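Local coordinates for nucleoside-diphosphate sugar epimerase (SulA family) (Corynebacterium glutamicum, PDB 3OH8), which is probably a nucleoside-diphosphate sugar epimerase that works through an NAD(P)-dependent Rossmann-type domain, at residues 72-77 with 91-96; 7-12 with 127-132. One frame throughout, in Å; residues are numbered along the deposited sequence.

Overall arrangement
Contacts 1 and 2 both belong to one seven-stranded antiparallel sheet, which is separate from the largely parallel sheet built from residue 149 onward, the Rossmann-like part of the chain. Across the sheet the order runs 3-9, 102-110, 91-99, 74-78, so strand 102-110 separates the edge strand of contact 2 from the strand pair of contact 1. Their centres lie 16 Å apart and their nearest atoms about 6 Å apart, without touching. Along the chain, contact 1 is nested inside the loop that contact 2 closes. Contact 1 joins two neighbouring strands within the sheet, whereas contact 2 packs the edge strand 3-9 against helix 119-139.

Contact 1: 72-77 with 91-96; sequences GSRFTD and RHVHNF
Strands 74-77 and 91-96 run antiparallel, their axes 4.6 Å apart at 165°, and Phe-75/His-94 and Asp-77/His-92 form hydrogen-bonded pairs that alternate with the non-hydrogen-bonded pairs Arg-74/Asn-95 and Thr-76/Val-93. Ser-73 O extends the ladder by accepting from Phe-96 N. The two hydrogen-bonded pairs put their side chains on one face, where the Phe-75 ring lies over the His-94 imidazole as an offset stack, centroids 4.0 Å apart and planes inclined by 15°. Placing CG of Phe-75 between the backbone N and the carbonyl carbon (chi1 72°) lays the ring across its neighbour. On the opposite face of the imidazole, His-92 CE1 stands 3.4 Å from the His-94 plane, so the ring is clamped from both sides. Its rotation is fixed further by His-94 NE2, which donates to Asp-77 OD2 at 2.6 Å; the carboxylate oxygen lies close to the ring plane, yet NE2 approaches it from well above the carboxylate plane.

Strand order and the helices 13-21 and 119-139 are consistent with the helix-grip (START-like) fold, and this aromatic face looks toward those helices: Phe-96 meets Trp-17 and His-20 edge-to-face, and the His-92 ring meets Phe-122 of helix 119-139.

On the other face, helix 488-511 packs against the strands, its Val-491 and Ile-495 touching Val-93. Arg-74 is bent at chi3 and lays CD against Val-93 CG1 at 3.7 Å, with that methyl over one face of its guanidinium, while NH1 forms a salt bridge with Glu-492. Thr-76 OG1, 3.7 Å from Val-93 CG2, is hydrogen-bonded to Gly-68 O.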
loop_
_atom_site.group_PDB
_atom_site.type_symbol
_atom_site.label_atom_id
_atom_site.label_comp_id
_atom_site.label_asym_id
_atom_site.label_seq_id
_atom_site.Cartn_x
_atom_site.Cartn_y
_atom_site.Cartn_z
ATOM N N GLY A 72 2.007 -25.634 -4.558
ATOM C CA GLY A 72 2.684 -24.910 -5.612
ATOM C C GLY A 72 1.858 -24.616 -6.851
ATOM O O GLY A 72 2.359 -23.955 -7.754
ATOM N N SER A 73 0.610 -25.090 -6.899
ATOM C CA SER A 73 -0.214 -24.968 -8.114
ATOM C C SER A 73 -1.610 -24.421 -7.870
ATOM O O SER A 73 -2.213 -23.833 -8.767
ATOM C CB SER A 73 -0.363 -26.332 -8.829
ATOM O OG SER A 73 0.896 -26.814 -9.251
ATOM N N ARG A 74 -2.156 -24.677 -6.684
ATOM C CA ARG A 74 -3.536 -24.309 -6.435
ATOM C C ARG A 74 -3.860 -24.176 -4.962
ATOM O O ARG A 74 -3.412 -24.981 -4.152
ATOM C CB ARG A 74 -4.484 -25.327 -7.068
ATOM C CG ARG A 74 -5.954 -24.975 -6.895
ATOM C CD ARG A 74 -6.851 -26.001 -7.596
ATOM N NE ARG A 74 -6.756 -25.915 -9.047
ATOM C CZ ARG A 74 -7.501 -26.630 -9.883
ATOM N NH1 ARG A 74 -8.403 -27.471 -9.406
ATOM N NH2 ARG A 74 -7.349 -26.500 -11.193
ATOM N N PHE A 75 -4.618 -23.136 -4.619
ATOM C CA PHE A 75 -5.299 -23.106 -3.322
ATOM C C PHE A 75 -6.695 -22.544 -3.513
ATOM O O PHE A 75 -6.974 -21.923 -4.533
ATOM C CB PHE A 75 -4.490 -22.370 -2.240
ATOM C CG PHE A 75 -4.426 -20.877 -2.412
ATOM C CD1 PHE A 75 -3.389 -20.292 -3.129
ATOM C CD2 PHE A 75 -5.379 -20.053 -1.826
ATOM C CE1 PHE A 75 -3.315 -18.904 -3.269
ATOM C CE2 PHE A 75 -5.313 -18.666 -1.968
ATOM C CZ PHE A 75 -4.283 -18.091 -2.688
ATOM N N THR A 76 -7.592 -22.795 -2.567
ATOM C CA THR A 76 -8.998 -22.441 -2.771
ATOM C C THR A 76 -9.579 -21.781 -1.518
ATOM O O THR A 76 -9.374 -22.281 -0.407
ATOM C CB THR A 76 -9.839 -23.705 -3.127
ATOM O OG1 THR A 76 -9.368 -24.278 -4.357
ATOM C CG2 THR A 76 -11.308 -23.348 -3.289
ATOM N N ASP A 77 -10.279 -20.659 -1.689
ATOM C CA ASP A 77 -10.947 -19.989 -0.560
ATOM C C ASP A 77 -12.426 -20.336 -0.586
ATOM O O ASP A 77 -13.044 -20.290 -1.643
ATOM C CB ASP A 77 -10.839 -18.453 -0.645
ATOM C CG ASP A 77 -9.422 -17.960 -0.781
ATOM O OD1 ASP A 77 -8.528 -18.465 -0.076
ATOM O OD2 ASP A 77 -9.204 -17.037 -1.592
ATOM N N ARG A 91 -16.757 -19.389 -3.555
ATOM C CA ARG A 91 -15.681 -20.357 -3.740
ATOM C C ARG A 91 -14.662 -19.827 -4.754
ATOM O O ARG A 91 -14.973 -19.668 -5.931
ATOM C CB ARG A 91 -16.254 -21.707 -4.181
ATOM C CG ARG A 91 -15.370 -22.899 -3.870
ATOM C CD ARG A 91 -16.164 -24.216 -3.933
ATOM N NE ARG A 91 -15.332 -25.370 -3.607
ATOM C CZ ARG A 91 -14.623 -26.048 -4.504
ATOM N NH1 ARG A 91 -14.656 -25.691 -5.785
ATOM N NH2 ARG A 91 -13.884 -27.081 -4.123
ATOM N N HIS A 92 -13.442 -19.570 -4.290
ATOM C CA HIS A 92 -12.435 -18.898 -5.101
ATOM C C HIS A 92 -11.244 -19.826 -5.311
ATOM O O HIS A 92 -10.487 -20.099 -4.382
ATOM C CB HIS A 92 -12.005 -17.599 -4.392
ATOM C CG HIS A 92 -11.039 -16.757 -5.180
ATOM N ND1 HIS A 92 -10.422 -17.197 -6.323
ATOM C CD2 HIS A 92 -10.598 -15.491 -4.961
ATOM C CE1 HIS A 92 -9.624 -16.239 -6.785
ATOM N NE2 HIS A 92 -9.717 -15.201 -5.984
ATOM N N VAL A 93 -11.092 -20.331 -6.533
ATOM C CA VAL A 93 -9.951 -21.171 -6.862
ATOM C C VAL A 93 -8.826 -20.319 -7.474
ATOM O O VAL A 93 -9.059 -19.547 -8.408
ATOM C CB VAL A 93 -10.331 -22.293 -7.860
ATOM C CG1 VAL A 93 -9.101 -23.122 -8.215
ATOM C CG2 VAL A 93 -11.434 -23.182 -7.279
ATOM N N HIS A 94 -7.616 -20.465 -6.935
ATOM C CA HIS A 94 -6.434 -19.748 -7.420
ATOM C C HIS A 94 -5.509 -20.782 -8.047
ATOM O O HIS A 94 -4.940 -21.607 -7.336
ATOM C CB HIS A 94 -5.660 -19.080 -6.270
ATOM C CG HIS A 94 -6.496 -18.246 -5.353
ATOM N ND1 HIS A 94 -6.384 -16.872 -5.272
ATOM C CD2 HIS A 94 -7.431 -18.596 -4.426
ATOM C CE1 HIS A 94 -7.219 -16.412 -4.356
ATOM N NE2 HIS A 94 -7.865 -17.437 -3.833
ATOM N N ASN A 95 -5.352 -20.722 -9.363
ATOM C CA ASN A 95 -4.551 -21.708 -10.095
ATOM C C ASN A 95 -3.296 -21.075 -10.694
ATOM O O ASN A 95 -3.358 -19.992 -11.280
ATOM C CB ASN A 95 -5.389 -22.329 -11.208
ATOM C CG ASN A 95 -4.798 -23.623 -11.739
ATOM O OD1 ASN A 95 -4.193 -23.656 -12.816
ATOM N ND2 ASN A 95 -4.979 -24.697 -10.989
ATOM N N PHE A 96 -2.162 -21.760 -10.557
ATOM C CA PHE A 96 -0.876 -21.241 -11.015
ATOM C C PHE A 96 -0.217 -22.233 -11.973
ATOM O O PHE A 96 0.102 -23.349 -11.569
ATOM C CB PHE A 96 0.065 -21.071 -9.824
ATOM C CG PHE A 96 -0.444 -20.134 -8.756
ATOM C CD1 PHE A 96 -1.413 -20.549 -7.852
ATOM C CD2 PHE A 96 0.079 -18.856 -8.637
ATOM C CE1 PHE A 96 -1.862 -19.697 -6.846
ATOM C CE2 PHE A 96 -0.366 -17.996 -7.646
ATOM C CZ PHE A 96 -1.342 -18.414 -6.751
HETATM O O HOH W 1 0.948 -25.893 -12.067
#

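Contact 2: 7-12 with 127-132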
loop_
_atom_site.group_PDB
_atom_site.type_symbol
_atom_site.label_atom_id
_atom_site.label_comp_id
_atom_site.label_asym_id
_atom_site.label_seq_id
_atom_site.Cartn_x
_atom_site.Cartn_y
_atom_site.Cartn_z
ATOM N N HIS A 7 -4.396 -14.096 -15.820
ATOM C CA HIS A 7 -3.422 -13.024 -16.037
ATOM C C HIS A 7 -1.997 -13.539 -15.895
ATOM O O HIS A 7 -1.716 -14.423 -15.082
ATOM C CB HIS A 7 -3.671 -11.841 -15.084
ATOM C CG HIS A 7 -3.562 -12.186 -13.628
ATOM N ND1 HIS A 7 -2.597 -11.652 -12.804
ATOM C CD2 HIS A 7 -4.318 -12.996 -12.845
ATOM C CE1 HIS A 7 -2.758 -12.115 -11.573
ATOM N NE2 HIS A 7 -3.795 -12.932 -11.575
ATOM N N PHE A 8 -1.098 -12.979 -16.694
ATOM C CA PHE A 8 0.290 -13.413 -16.714
ATOM C C PHE A 8 1.169 -12.574 -15.790
ATOM O O PHE A 8 1.087 -11.349 -15.785
ATOM C CB PHE A 8 0.835 -13.303 -18.140
ATOM C CG PHE A 8 2.286 -13.649 -18.260
ATOM C CD1 PHE A 8 2.703 -14.975 -18.171
ATOM C CD2 PHE A 8 3.234 -12.657 -18.486
ATOM C CE1 PHE A 8 4.047 -15.306 -18.282
ATOM C CE2 PHE A 8 4.583 -12.977 -18.601
ATOM C CZ PHE A 8 4.991 -14.300 -18.496
ATOM N N ILE A 9 2.029 -13.241 -15.033
ATOM C CA ILE A 9 2.956 -12.572 -14.125
ATOM C C ILE A 9 4.365 -12.925 -14.578
ATOM O O ILE A 9 4.711 -14.108 -14.630
ATOM C CB ILE A 9 2.776 -13.082 -12.682
ATOM C CG1 ILE A 9 1.337 -12.843 -12.191
ATOM C CG2 ILE A 9 3.782 -12.412 -11.742
ATOM C CD1 ILE A 9 0.979 -11.389 -12.029
ATOM N N PRO A 10 5.183 -11.910 -14.913
ATOM C CA PRO A 10 6.501 -12.194 -15.488
ATOM C C PRO A 10 7.518 -12.577 -14.420
ATOM O O PRO A 10 8.601 -12.006 -14.380
ATOM C CB PRO A 10 6.890 -10.863 -16.136
ATOM C CG PRO A 10 6.248 -9.821 -15.236
ATOM C CD PRO A 10 4.949 -10.457 -14.745
ATOM N N PHE A 11 7.165 -13.537 -13.572
ATOM C CA PHE A 11 8.071 -14.051 -12.550
ATOM C C PHE A 11 7.832 -15.557 -12.414
ATOM O O PHE A 11 6.732 -16.022 -12.685
ATOM C CB PHE A 11 7.846 -13.326 -11.217
ATOM C CG PHE A 11 8.266 -11.885 -11.252
ATOM C CD1 PHE A 11 9.602 -11.544 -11.132
ATOM C CD2 PHE A 11 7.335 -10.878 -11.469
ATOM C CE1 PHE A 11 9.998 -10.230 -11.202
ATOM C CE2 PHE A 11 7.723 -9.553 -11.533
ATOM C CZ PHE A 11 9.057 -9.226 -11.403
ATOM N N PRO A 12 8.863 -16.311 -11.999
ATOM C CA PRO A 12 8.797 -17.777 -11.881
ATOM C C PRO A 12 7.669 -18.222 -10.957
ATOM O O PRO A 12 7.433 -17.574 -9.937
ATOM C CB PRO A 12 10.150 -18.137 -11.259
ATOM C CG PRO A 12 11.058 -17.013 -11.667
ATOM C CD PRO A 12 10.192 -15.780 -11.645
ATOM N N THR A 127 -3.336 -6.200 -10.915
ATOM C CA THR A 127 -2.386 -5.082 -10.968
ATOM C C THR A 127 -1.533 -5.025 -9.701
ATOM O O THR A 127 -0.326 -4.802 -9.764
ATOM C CB THR A 127 -3.079 -3.709 -11.222
ATOM O OG1 THR A 127 -4.086 -3.478 -10.231
ATOM C CG2 THR A 127 -3.742 -3.706 -12.595
ATOM N N GLN A 128 -2.155 -5.231 -8.550
ATOM C CA GLN A 128 -1.434 -5.108 -7.287
ATOM C C GLN A 128 -0.354 -6.172 -7.173
ATOM O O GLN A 128 0.767 -5.893 -6.752
ATOM C CB GLN A 128 -2.389 -5.203 -6.090
ATOM C CG GLN A 128 -1.725 -4.876 -4.751
ATOM C CD GLN A 128 -1.477 -3.381 -4.582
ATOM O OE1 GLN A 128 -2.019 -2.558 -5.322
ATOM N NE2 GLN A 128 -0.697 -3.027 -3.582
ATOM N N LEU A 129 -0.694 -7.400 -7.533
ATOM C CA LEU A 129 0.275 -8.490 -7.507
ATOM C C LEU A 129 1.460 -8.183 -8.401
ATOM O O LEU A 129 2.622 -8.322 -7.988
ATOM C CB LEU A 129 -0.369 -9.791 -8.020
ATOM C CG LEU A 129 0.129 -11.123 -7.450
ATOM C CD1 LEU A 129 0.203 -12.233 -8.523
ATOM C CD2 LEU A 129 1.435 -10.996 -6.707
ATOM N N ILE A 130 1.175 -7.807 -9.646
ATOM C CA ILE A 130 2.248 -7.604 -10.610
ATOM C C ILE A 130 3.116 -6.413 -10.193
ATOM O O ILE A 130 4.345 -6.474 -10.267
ATOM C CB ILE A 130 1.727 -7.472 -12.085
ATOM C CG1 ILE A 130 2.895 -7.504 -13.063
ATOM C CG2 ILE A 130 0.967 -6.174 -12.308
ATOM C CD1 ILE A 130 4.017 -8.389 -12.614
ATOM N N GLU A 131 2.483 -5.349 -9.710
ATOM C CA GLU A 131 3.257 -4.179 -9.306
ATOM C C GLU A 131 4.099 -4.482 -8.074
ATOM O O GLU A 131 5.250 -4.063 -7.990
ATOM C CB GLU A 131 2.368 -2.956 -9.095
ATOM C CG GLU A 131 1.674 -2.513 -10.367
ATOM C CD GLU A 131 2.654 -2.119 -11.475
ATOM O OE1 GLU A 131 3.766 -1.640 -11.156
ATOM O OE2 GLU A 131 2.308 -2.284 -12.667
ATOM N N ASP A 132 3.534 -5.232 -7.135
ATOM C CA ASP A 132 4.283 -5.626 -5.936
ATOM C C ASP A 132 5.537 -6.419 -6.268
ATOM O O ASP A 132 6.608 -6.161 -5.725
ATOM C CB ASP A 132 3.405 -6.456 -5.000
ATOM C CG ASP A 132 2.737 -5.607 -3.936
ATOM O OD1 ASP A 132 2.571 -4.391 -4.177
ATOM O OD2 ASP A 132 2.382 -6.150 -2.873
#
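Ile-9 CD1 enters the shallow hollow between two successive helix residues, 3.7 Å from Leu-129 CD1 and 4.0 Å from Ile-130 CB. The backbones come closest at this point, with Ile-9 CA 6.1 Å from Ile-130 CA. With CG1 beside the backbone N (chi1 -59°), the longer branch of Ile-9 reaches the helix and crosses Leu-129 at about a right angle. Ile-9 and Ile-130 instead slide past each other in opposite directions.

Leu-129 CD1 is the return bump, resting over the seam where Ile-9 CD1 and the edge of the His-7 imidazole meet; His-7 CE1 stands 4.3 Å from this methyl, which lies near the ring plane, at an edge and not over a face. Beyond the strand the chain folds back through an inverse gamma turn centred on Pro-10, held by a weak bond from Phe-11 N to Ile-9 O. The turn brings the proline and the Phe-11 ring round the end of Ile-130, with Ile-9 CG2 at the edge of that ring. The modelled Ile-130 CD1 is too close to Pro-10 to be trusted, so the exact fit there is doubtful. No hydrogen bond crosses between the segments, and the contacts are van der Waals, mostly between apolar groups.

Strand 7-9 and helix 127-132 run nearly parallel, at 12° with axes 9.3 Å apart, so this part of the helix runs alongside the strand. Strand 102-110 pairs with strand 3-9 and sends Ile-105 against Ile-9 and Leu-129, while helix 13-21 adds Val-16 to Ile-9 and Trp-19 and His-20 to Leu-129.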